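Local coordinates for protein prolyl 4-hydroxylase (Phytophthora capsici LT1534, PDB 6IUQ) that probably hydroxylates proline residues at carbon 4, as an iron(II)- and 2-oxoglutarate-dependent oxygenase built on a double-stranded beta-helix core, at residues Lys35-Ile40 with Leu188-Gln193; Arg57-Asn62 with Leu141-Asn146; Asn62-Pro67 with Ala101-Lys106. All blocks are in the same frame, centred on the assembly; numbering follows the deposited sequence.

Contact 1 (Lys35-Ile40 with Leu188-Gln193); sequences KGYVVI and LFPFLQ
Tyr-37 meets Leu-188 and Pro-190 between the two sheets of the double-stranded beta-helix, the core fold of this oxygenase, and the contact is a compact example of how apolar side chains from the two sheets meet in the interior. Strand 37-40 is an outermost strand of the larger sheet, and 186-189 is the middle strand of the smaller one. At the start of the first segment, the carbonyl O of Lys-35 comes within 4.4 Å of Pro-190 CB. Gly-36 follows, where the chain leaves helix 26-35 with positive phi (103°), a conformation readily adopted by glycine. The chain then enters the strand at Tyr-37, whose CG sits between its own backbone N and carbonyl carbon (chi1 70°); the side chain sets out toward segment 188-193, and its ring meets Leu-188 and Pro-190. Leu-188 lays CD1 over one ring face, a CH-pi contact with the methyl carbon 4.0 Å from the centroid and 29° off the normal. Phe-208 of the neighbouring strand 204-209 touches both Tyr-37 and Leu-188, while Val-38 turns away to pack on helix 26-35. Beyond the leucine, Pro-190 opens a type II turn closed by a bond from Gln-193 N to Pro-190 O, and its ring meets the tyrosine farther out, CG lying 3.9 Å from Tyr-37 CE1.

Contact 2 (Arg57-Asn62 with Leu141-Asn146); sequences RWLNEN and LKLQRN
Two side-chain pairs, Leu-59 with Leu-143 and Asn-60 with Arg-145, join the last turn of helix 46-61 to strand 139-146, and together they illustrate how a helix is laid on a sheet with an oily half and a polar half. In the leucine pair one methyl of each branch does the touching: Leu-59 CD1 lies 3.6 Å from Leu-143 CD1, the two side chains crossing at about a right angle. In the polar pair, Asn-60 ND2 lies over one face of the Arg-145 guanidinium, the amide and guanidinium planes 35° apart, and is 3.5 Å from both CD and NE of the arginine. ND2 and NE are both donors and do not bond to each other. Asn-60 reaches there because its CG is anti to the backbone N (chi1 -173°), and the arginine chain, extended at first, bends at chi3 (75°), so that CD and NE come beside the amide.

What positions the guanidinium lies farther out: Arg-145 NH1 forms a salt bridge with Glu-223 OE2, and Arg-57 NH1 of the helix pairs with the other oxygen, OE1. One carboxylate thus links helix and strand, probably with its negative charge shared between the two arginines. Leu-110 of helix 108-115 packs on both leucines, and Tyr-225 of strand 224-232 touches Arg-57, Asn-60 and Arg-145. Strand 139-146 itself runs between strands 94-97 and 224-232 of the larger sheet, with the end of helix 46-61 resting across one face of it.

Contact 3 (Asn62-Pro67 with Ala101-Lys106); sequences NDHFKP and AALRTK
His-64 meets Leu-103 and Lys-106 in a surface contact that shows how the chain just beyond a helix can pack against a neighbouring short helix. Across the contact the interactions are van der Waals: Leu-103 CD1 lies 3.5 Å from His-64 CD2, the two side chains sliding past each other in opposite directions. Leu-103 has its CG anti to the backbone N (chi1 -170°), which carries the methyl out to the imidazole. Lys-106 adds its aliphatic end, CE standing 4.1 Å from His-64 NE2, the two side chains crossing at about a right angle.

The polar interactions lie within or beside the segments. A Schellman motif, with Asp-63 as its C-prime residue at positive phi, ends helix 46-61 and joins His-64 N to Leu-59 O; His-64 ND1 makes a weak hydrogen bond to the same oxygen. In the other segment, Ala-101 O accepts two bonds from opposite faces of its plane, from Thr-105 N and, at 2.6 Å, from Thr-105 OG1.

Leu-103 also packs on Leu-59 of helix 46-61 and on Val-96, and Lys-106 touches Trp-58, so helix 101-104 sits beside the end of helix 46-61 and next to the edge strand 94-97.

Overall arrangement
Contacts 1 and 2 reach the same sheet at separate places. Contacts 2 and 3 are neighbours, their centres 8 Å apart, and share Asn-62: contact 2 sets the end of helix 46-61 on the sheet, contact 3 packs the chain beyond it against segment 101-106. Phe-65 bridges them, its ring packing on Leu-143, Asn-60 and the backbone of Arg-145. Contact 1 lies on the opposite side of the chain's centre, 28 Å from contact 2 and 33 Å from contact 3 between centres, yet it reaches the larger sheet through strand 37-40. It is also close to the metal: the side chain of Leu-188 is about 8 Å from the iron(II) held by His-156, Asp-158 and His-215.

Contact 1 (Lys35-Ile40 with Leu188-Gln193)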
loop_
_atom_site.group_PDB
_atom_site.type_symbol
_atom_site.label_atom_id
_atom_site.label_comp_id
_atom_site.label_asym_id
_atom_site.label_seq_id
_atom_site.Cartn_x
_atom_site.Cartn_y
_atom_site.Cartn_z
ATOM N N LYS A 35 6.251 -7.800 10.243
ATOM C CA LYS A 35 6.173 -6.360 10.440
ATOM C C LYS A 35 4.976 -5.714 9.727
ATOM O O LYS A 35 4.521 -4.653 10.124
ATOM C CB LYS A 35 7.485 -5.699 9.977
ATOM C CG LYS A 35 8.689 -6.227 10.727
ATOM C CD LYS A 35 9.546 -5.113 11.290
ATOM C CE LYS A 35 10.105 -5.493 12.670
ATOM N NZ LYS A 35 9.859 -4.444 13.721
ATOM N N GLY A 36 4.467 -6.356 8.683
ATOM C CA GLY A 36 3.313 -5.832 7.976
ATOM C C GLY A 36 3.696 -5.165 6.668
ATOM O O GLY A 36 2.856 -4.920 5.816
ATOM N N TYR A 37 4.986 -4.893 6.508
ATOM C CA TYR A 37 5.507 -4.241 5.325
ATOM C C TYR A 37 6.931 -4.672 5.111
ATOM O O TYR A 37 7.591 -5.117 6.044
ATOM C CB TYR A 37 5.482 -2.734 5.478
ATOM C CG TYR A 37 6.500 -2.263 6.498
ATOM C CD1 TYR A 37 6.198 -2.271 7.848
ATOM C CD2 TYR A 37 7.761 -1.833 6.113
ATOM C CE1 TYR A 37 7.096 -1.863 8.776
ATOM C CE2 TYR A 37 8.687 -1.419 7.055
ATOM C CZ TYR A 37 8.345 -1.440 8.383
ATOM O OH TYR A 37 9.243 -1.023 9.338
ATOM N N VAL A 38 7.439 -4.454 3.907
ATOM C CA VAL A 38 8.852 -4.634 3.661
ATOM C C VAL A 38 9.279 -3.776 2.460
ATOM O O VAL A 38 8.502 -3.579 1.525
ATOM C CB VAL A 38 9.174 -6.134 3.455
ATOM C CG1 VAL A 38 8.408 -6.711 2.255
ATOM C CG2 VAL A 38 10.678 -6.361 3.342
ATOM N N VAL A 39 10.493 -3.224 2.527
ATOM C CA VAL A 39 11.038 -2.354 1.494
ATOM C C VAL A 39 12.179 -3.053 0.740
ATOM O O VAL A 39 13.053 -3.649 1.357
ATOM C CB VAL A 39 11.568 -1.049 2.093
ATOM C CG1 VAL A 39 12.224 -0.191 0.999
ATOM C CG2 VAL A 39 10.434 -0.286 2.819
ATOM N N ILE A 40 12.154 -3.002 -0.589
ATOM C CA ILE A 40 13.193 -3.621 -1.405
ATOM C C ILE A 40 13.805 -2.612 -2.374
ATOM O O ILE A 40 13.137 -2.156 -3.306
ATOM C CB ILE A 40 12.655 -4.797 -2.226
ATOM C CG1 ILE A 40 11.616 -5.590 -1.435
ATOM C CG2 ILE A 40 13.806 -5.703 -2.692
ATOM C CD1 ILE A 40 11.117 -6.800 -2.180
ATOM N N LEU A 188 3.815 4.787 6.633
ATOM C CA LEU A 188 3.181 3.587 7.142
ATOM C C LEU A 188 2.963 3.734 8.630
ATOM O O LEU A 188 3.785 4.343 9.317
ATOM C CB LEU A 188 4.044 2.345 6.869
ATOM C CG LEU A 188 4.581 2.160 5.446
ATOM C CD1 LEU A 188 5.608 1.024 5.410
ATOM C CD2 LEU A 188 3.460 1.898 4.460
ATOM N N PHE A 189 1.862 3.169 9.125
ATOM C CA PHE A 189 1.583 3.170 10.558
ATOM C C PHE A 189 1.373 1.754 11.077
ATOM O O PHE A 189 0.235 1.353 11.319
ATOM C CB PHE A 189 0.334 4.006 10.885
ATOM C CG PHE A 189 0.456 5.458 10.536
ATOM C CD1 PHE A 189 1.130 6.336 11.374
ATOM C CD2 PHE A 189 -0.125 5.958 9.374
ATOM C CE1 PHE A 189 1.235 7.707 11.061
ATOM C CE2 PHE A 189 -0.028 7.326 9.051
ATOM C CZ PHE A 189 0.663 8.197 9.899
ATOM N N PRO A 190 2.457 0.983 11.225
ATOM C CA PRO A 190 2.304 -0.325 11.883
ATOM C C PRO A 190 1.613 -0.085 13.229
ATOM O O PRO A 190 2.078 0.774 13.986
ATOM C CB PRO A 190 3.750 -0.826 12.055
ATOM C CG PRO A 190 4.567 0.015 11.134
ATOM C CD PRO A 190 3.865 1.324 10.953
ATOM N N PHE A 191 0.515 -0.790 13.497
ATOM C CA PHE A 191 -0.460 -0.336 14.488
ATOM C C PHE A 191 0.178 -0.191 15.875
ATOM O O PHE A 191 0.753 -1.147 16.411
ATOM C CB PHE A 191 -1.665 -1.302 14.526
ATOM C CG PHE A 191 -2.954 -0.683 15.055
ATOM C CD1 PHE A 191 -3.583 0.342 14.371
ATOM C CD2 PHE A 191 -3.541 -1.154 16.213
ATOM C CE1 PHE A 191 -4.762 0.892 14.837
ATOM C CE2 PHE A 191 -4.729 -0.595 16.694
ATOM C CZ PHE A 191 -5.333 0.422 16.004
ATOM N N LEU A 192 0.082 1.025 16.422
ATOM C CA LEU A 192 0.631 1.409 17.735
ATOM C C LEU A 192 2.166 1.491 17.784
ATOM O O LEU A 192 2.715 1.696 18.847
ATOM C CB LEU A 192 0.150 0.452 18.840
ATOM C CG LEU A 192 -1.345 0.122 18.926
ATOM C CD1 LEU A 192 -1.577 -0.748 20.138
ATOM C CD2 LEU A 192 -2.221 1.394 18.978
ATOM N N GLN A 193 2.854 1.342 16.653
ATOM C CA GLN A 193 4.315 1.469 16.630
ATOM C C GLN A 193 4.702 2.850 16.170
ATOM O O GLN A 193 3.847 3.670 15.886
ATOM C CB GLN A 193 4.967 0.449 15.687
ATOM C CG GLN A 193 4.550 -0.996 15.890
ATOM C CD GLN A 193 4.607 -1.415 17.334
ATOM O OE1 GLN A 193 3.655 -1.997 17.841
ATOM N NE2 GLN A 193 5.712 -1.115 18.012
#

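Contact 2 (Arg57-Asn62 with Leu141-Asn146)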
loop_
_atom_site.group_PDB
_atom_site.type_symbol
_atom_site.label_atom_id
_atom_site.label_comp_id
_atom_site.label_asym_id
_atom_site.label_seq_id
_atom_site.Cartn_x
_atom_site.Cartn_y
_atom_site.Cartn_z
ATOM N N ARG A 57 5.494 7.153 -19.275
ATOM C CA ARG A 57 5.515 8.523 -19.756
ATOM C C ARG A 57 4.869 8.608 -21.139
ATOM O O ARG A 57 4.165 9.563 -21.452
ATOM C CB ARG A 57 6.943 9.057 -19.809
ATOM C CG ARG A 57 7.556 9.410 -18.461
ATOM C CD ARG A 57 8.627 10.463 -18.675
ATOM N NE ARG A 57 9.678 10.476 -17.663
ATOM C CZ ARG A 57 9.627 11.158 -16.519
ATOM N NH1 ARG A 57 8.552 11.880 -16.212
ATOM N NH2 ARG A 57 10.665 11.116 -15.681
ATOM N N TRP A 58 5.115 7.598 -21.966
ATOM C CA TRP A 58 4.506 7.542 -23.278
ATOM C C TRP A 58 2.989 7.462 -23.176
ATOM O O TRP A 58 2.274 8.167 -23.885
ATOM C CB TRP A 58 5.034 6.355 -24.066
ATOM C CG TRP A 58 4.504 6.329 -25.452
ATOM C CD1 TRP A 58 5.024 6.970 -26.545
ATOM C CD2 TRP A 58 3.330 5.649 -25.905
ATOM N NE1 TRP A 58 4.250 6.717 -27.651
ATOM C CE2 TRP A 58 3.203 5.911 -27.287
ATOM C CE3 TRP A 58 2.380 4.835 -25.283
ATOM C CZ2 TRP A 58 2.173 5.386 -28.052
ATOM C CZ3 TRP A 58 1.352 4.318 -26.043
ATOM C CH2 TRP A 58 1.255 4.597 -27.416
ATOM N N LEU A 59 2.500 6.595 -22.299
ATOM C CA LEU A 59 1.067 6.465 -22.081
ATOM C C LEU A 59 0.470 7.804 -21.691
ATOM O O LEU A 59 -0.639 8.152 -22.105
ATOM C CB LEU A 59 0.778 5.426 -20.999
ATOM C CG LEU A 59 0.990 3.981 -21.435
ATOM C CD1 LEU A 59 0.834 3.060 -20.247
ATOM C CD2 LEU A 59 0.008 3.616 -22.546
ATOM N N ASN A 60 1.223 8.551 -20.894
ATOM C CA ASN A 60 0.794 9.865 -20.440
ATOM C C ASN A 60 0.819 10.942 -21.540
ATOM O O ASN A 60 -0.023 11.846 -21.546
ATOM C CB ASN A 60 1.659 10.314 -19.271
ATOM C CG ASN A 60 1.160 11.588 -18.650
ATOM O OD1 ASN A 60 0.018 11.653 -18.185
ATOM N ND2 ASN A 60 2.008 12.617 -18.636
ATOM N N GLU A 61 1.788 10.851 -22.449
ATOM C CA GLU A 61 1.867 11.763 -23.592
ATOM C C GLU A 61 0.714 11.524 -24.551
ATOM O O GLU A 61 0.240 12.440 -25.215
ATOM C CB GLU A 61 3.180 11.591 -24.349
ATOM C CG GLU A 61 4.413 12.193 -23.692
ATOM C CD GLU A 61 5.706 11.728 -24.372
ATOM O OE1 GLU A 61 5.793 10.531 -24.739
ATOM O OE2 GLU A 61 6.626 12.560 -24.556
ATOM N N ASN A 62 0.274 10.278 -24.643
ATOM C CA ASN A 62 -0.784 9.950 -25.573
ATOM C C ASN A 62 -2.119 9.836 -24.858
ATOM O O ASN A 62 -3.000 9.067 -25.243
ATOM C CB ASN A 62 -0.424 8.684 -26.337
ATOM C CG ASN A 62 0.768 8.898 -27.254
ATOM O OD1 ASN A 62 1.911 8.947 -26.799
ATOM N ND2 ASN A 62 0.505 9.058 -28.546
ATOM N N LEU A 141 -3.353 -3.958 -11.886
ATOM C CA LEU A 141 -2.123 -3.216 -12.090
ATOM C C LEU A 141 -2.469 -1.778 -12.441
ATOM O O LEU A 141 -2.980 -1.492 -13.523
ATOM C CB LEU A 141 -1.276 -3.869 -13.185
ATOM C CG LEU A 141 0.196 -3.477 -13.249
ATOM C CD1 LEU A 141 1.016 -4.696 -13.675
ATOM C CD2 LEU A 141 0.423 -2.302 -14.180
ATOM N N LYS A 142 -2.191 -0.867 -11.521
ATOM C CA LYS A 142 -2.567 0.530 -11.707
ATOM C C LYS A 142 -1.329 1.430 -11.879
ATOM O O LYS A 142 -0.335 1.284 -11.165
ATOM C CB LYS A 142 -3.428 1.001 -10.530
ATOM C CG LYS A 142 -3.924 2.433 -10.634
ATOM C CD LYS A 142 -4.913 2.814 -9.518
ATOM C CE LYS A 142 -4.204 3.276 -8.224
ATOM N NZ LYS A 142 -3.288 4.464 -8.378
ATOM N N LEU A 143 -1.391 2.334 -12.854
ATOM C CA LEU A 143 -0.376 3.362 -13.025
ATOM C C LEU A 143 -0.901 4.689 -12.500
ATOM O O LEU A 143 -2.064 5.021 -12.702
ATOM C CB LEU A 143 0.025 3.499 -14.490
ATOM C CG LEU A 143 0.425 2.220 -15.216
ATOM C CD1 LEU A 143 0.812 2.538 -16.649
ATOM C CD2 LEU A 143 1.569 1.530 -14.483
ATOM N N GLN A 144 -0.045 5.443 -11.818
ATOM C CA GLN A 144 -0.460 6.711 -11.246
ATOM C C GLN A 144 0.570 7.805 -11.460
ATOM O O GLN A 144 1.752 7.625 -11.169
ATOM C CB GLN A 144 -0.735 6.567 -9.753
ATOM C CG GLN A 144 -1.053 7.889 -9.077
ATOM C CD GLN A 144 -1.430 7.740 -7.620
ATOM O OE1 GLN A 144 -0.589 7.906 -6.732
ATOM N NE2 GLN A 144 -2.700 7.434 -7.363
ATOM N N ARG A 145 0.112 8.941 -11.981
ATOM C CA ARG A 145 0.937 10.136 -12.054
ATOM C C ARG A 145 0.358 11.189 -11.118
ATOM O O ARG A 145 -0.837 11.489 -11.158
ATOM C CB ARG A 145 1.015 10.671 -13.488
ATOM C CG ARG A 145 2.142 11.681 -13.718
ATOM C CD ARG A 145 2.133 12.243 -15.147
ATOM N NE ARG A 145 1.066 13.217 -15.324
ATOM C CZ ARG A 145 1.229 14.530 -15.195
ATOM N NH1 ARG A 145 2.432 15.029 -14.917
ATOM N NH2 ARG A 145 0.193 15.341 -15.362
ATOM N N ASN A 146 1.207 11.717 -10.249
ATOM C CA ASN A 146 0.842 12.822 -9.384
ATOM C C ASN A 146 1.609 14.055 -9.838
ATOM O O ASN A 146 2.842 14.080 -9.779
ATOM C CB ASN A 146 1.146 12.485 -7.917
ATOM C CG ASN A 146 0.825 13.628 -6.967
ATOM O OD1 ASN A 146 0.310 14.669 -7.377
ATOM N ND2 ASN A 146 1.126 13.433 -5.680
#

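Contact 3 (Asn62-Pro67 with Ala101-Lys106)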
loop_
_atom_site.group_PDB
_atom_site.type_symbol
_atom_site.label_atom_id
_atom_site.label_comp_id
_atom_site.label_asym_id
_atom_site.label_seq_id
_atom_site.Cartn_x
_atom_site.Cartn_y
_atom_site.Cartn_z
ATOM N N ASN A 62 0.274 10.278 -24.643
ATOM C CA ASN A 62 -0.784 9.950 -25.573
ATOM C C ASN A 62 -2.119 9.836 -24.858
ATOM O O ASN A 62 -3.000 9.067 -25.243
ATOM C CB ASN A 62 -0.424 8.684 -26.337
ATOM C CG ASN A 62 0.768 8.898 -27.254
ATOM O OD1 ASN A 62 1.911 8.947 -26.799
ATOM N ND2 ASN A 62 0.505 9.058 -28.546
ATOM N N ASP A 63 -2.241 10.638 -23.807
ATOM C CA ASP A 63 -3.501 10.899 -23.129
ATOM C C ASP A 63 -4.265 9.646 -22.714
ATOM O O ASP A 63 -5.490 9.597 -22.815
ATOM C CB ASP A 63 -4.376 11.785 -24.013
ATOM C CG ASP A 63 -3.694 13.105 -24.375
ATOM O OD1 ASP A 63 -3.069 13.735 -23.485
ATOM O OD2 ASP A 63 -3.776 13.506 -25.557
ATOM N N HIS A 64 -3.542 8.645 -22.219
ATOM C CA HIS A 64 -4.180 7.439 -21.704
ATOM C C HIS A 64 -4.413 7.511 -20.191
ATOM O O HIS A 64 -5.224 6.760 -19.653
ATOM C CB HIS A 64 -3.357 6.203 -22.067
ATOM C CG HIS A 64 -3.397 5.862 -23.525
ATOM N ND1 HIS A 64 -2.504 6.382 -24.439
ATOM C CD2 HIS A 64 -4.235 5.065 -24.231
ATOM C CE1 HIS A 64 -2.785 5.913 -25.643
ATOM N NE2 HIS A 64 -3.830 5.113 -25.544
ATOM N N PHE A 65 -3.742 8.434 -19.522
ATOM C CA PHE A 65 -3.958 8.626 -18.105
ATOM C C PHE A 65 -5.232 9.420 -18.051
ATOM O O PHE A 65 -5.396 10.407 -18.716
ATOM C CB PHE A 65 -2.820 9.359 -17.433
ATOM C CG PHE A 65 -1.735 8.463 -16.940
ATOM C CD1 PHE A 65 -0.865 7.882 -17.815
ATOM C CD2 PHE A 65 -1.600 8.196 -15.614
ATOM C CE1 PHE A 65 0.126 7.062 -17.379
ATOM C CE2 PHE A 65 -0.612 7.391 -15.168
ATOM C CZ PHE A 65 0.252 6.821 -16.049
ATOM N N LYS A 66 -6.083 9.069 -17.114
ATOM C CA LYS A 66 -7.337 9.749 -16.959
ATOM C C LYS A 66 -7.597 10.154 -15.545
ATOM O O LYS A 66 -7.283 9.409 -14.655
ATOM C CB LYS A 66 -8.452 8.808 -17.341
ATOM C CG LYS A 66 -8.511 8.509 -18.816
ATOM C CD LYS A 66 -8.284 9.769 -19.617
ATOM C CE LYS A 66 -8.584 9.542 -21.081
ATOM N NZ LYS A 66 -8.424 10.794 -21.848
ATOM N N PRO A 67 -8.141 11.341 -15.309
ATOM C CA PRO A 67 -8.500 11.676 -13.921
ATOM C C PRO A 67 -9.389 10.640 -13.274
ATOM O O PRO A 67 -9.327 10.556 -12.068
ATOM C CB PRO A 67 -9.244 12.987 -14.054
ATOM C CG PRO A 67 -9.814 12.933 -15.418
ATOM C CD PRO A 67 -8.776 12.260 -16.257
ATOM N N ALA A 101 -6.370 -5.466 -22.448
ATOM C CA ALA A 101 -5.354 -6.031 -23.346
ATOM C C ALA A 101 -5.043 -5.118 -24.535
ATOM O O ALA A 101 -3.928 -5.135 -25.065
ATOM C CB ALA A 101 -5.791 -7.398 -23.854
ATOM N N ALA A 102 -6.035 -4.336 -24.952
ATOM C CA ALA A 102 -5.879 -3.417 -26.068
ATOM C C ALA A 102 -4.838 -2.364 -25.735
ATOM O O ALA A 102 -4.045 -1.957 -26.581
ATOM C CB ALA A 102 -7.210 -2.762 -26.408
ATOM N N LEU A 103 -4.861 -1.930 -24.482
ATOM C CA LEU A 103 -3.937 -0.929 -23.979
ATOM C C LEU A 103 -2.559 -1.549 -23.767
ATOM O O LEU A 103 -1.528 -0.969 -24.121
ATOM C CB LEU A 103 -4.470 -0.345 -22.673
ATOM C CG LEU A 103 -3.771 0.883 -22.105
ATOM C CD1 LEU A 103 -3.378 1.809 -23.236
ATOM C CD2 LEU A 103 -4.719 1.582 -21.157
ATOM N N ARG A 104 -2.562 -2.751 -23.208
ATOM C CA ARG A 104 -1.335 -3.411 -22.812
ATOM C C ARG A 104 -0.461 -3.728 -23.998
ATOM O O ARG A 104 0.765 -3.690 -23.899
ATOM C CB ARG A 104 -1.647 -4.687 -22.042
ATOM C CG ARG A 104 -1.210 -4.633 -20.612
ATOM C CD ARG A 104 -1.500 -5.938 -19.953
ATOM N NE ARG A 104 -2.927 -6.073 -19.720
ATOM C CZ ARG A 104 -3.650 -7.102 -20.126
ATOM N NH1 ARG A 104 -3.076 -8.103 -20.781
ATOM N NH2 ARG A 104 -4.944 -7.125 -19.865
ATOM N N THR A 105 -1.099 -4.026 -25.126
ATOM C CA THR A 105 -0.392 -4.320 -26.373
ATOM C C THR A 105 0.463 -3.142 -26.850
ATOM O O THR A 105 1.419 -3.326 -27.606
ATOM C CB THR A 105 -1.392 -4.717 -27.483
ATOM O OG1 THR A 105 -2.293 -5.709 -26.971
ATOM C CG2 THR A 105 -0.670 -5.279 -28.709
ATOM N N LYS A 106 0.139 -1.936 -26.396
ATOM C CA LYS A 106 0.933 -0.770 -26.769
ATOM C C LYS A 106 2.240 -0.680 -25.994
ATOM O O LYS A 106 3.155 0.003 -26.431
ATOM C CB LYS A 106 0.139 0.523 -26.568
ATOM C CG LYS A 106 -1.184 0.558 -27.320
ATOM C CD LYS A 106 -1.917 1.878 -27.115
ATOM C CE LYS A 106 -3.169 1.954 -27.995
ATOM N NZ LYS A 106 -2.848 1.851 -29.456
#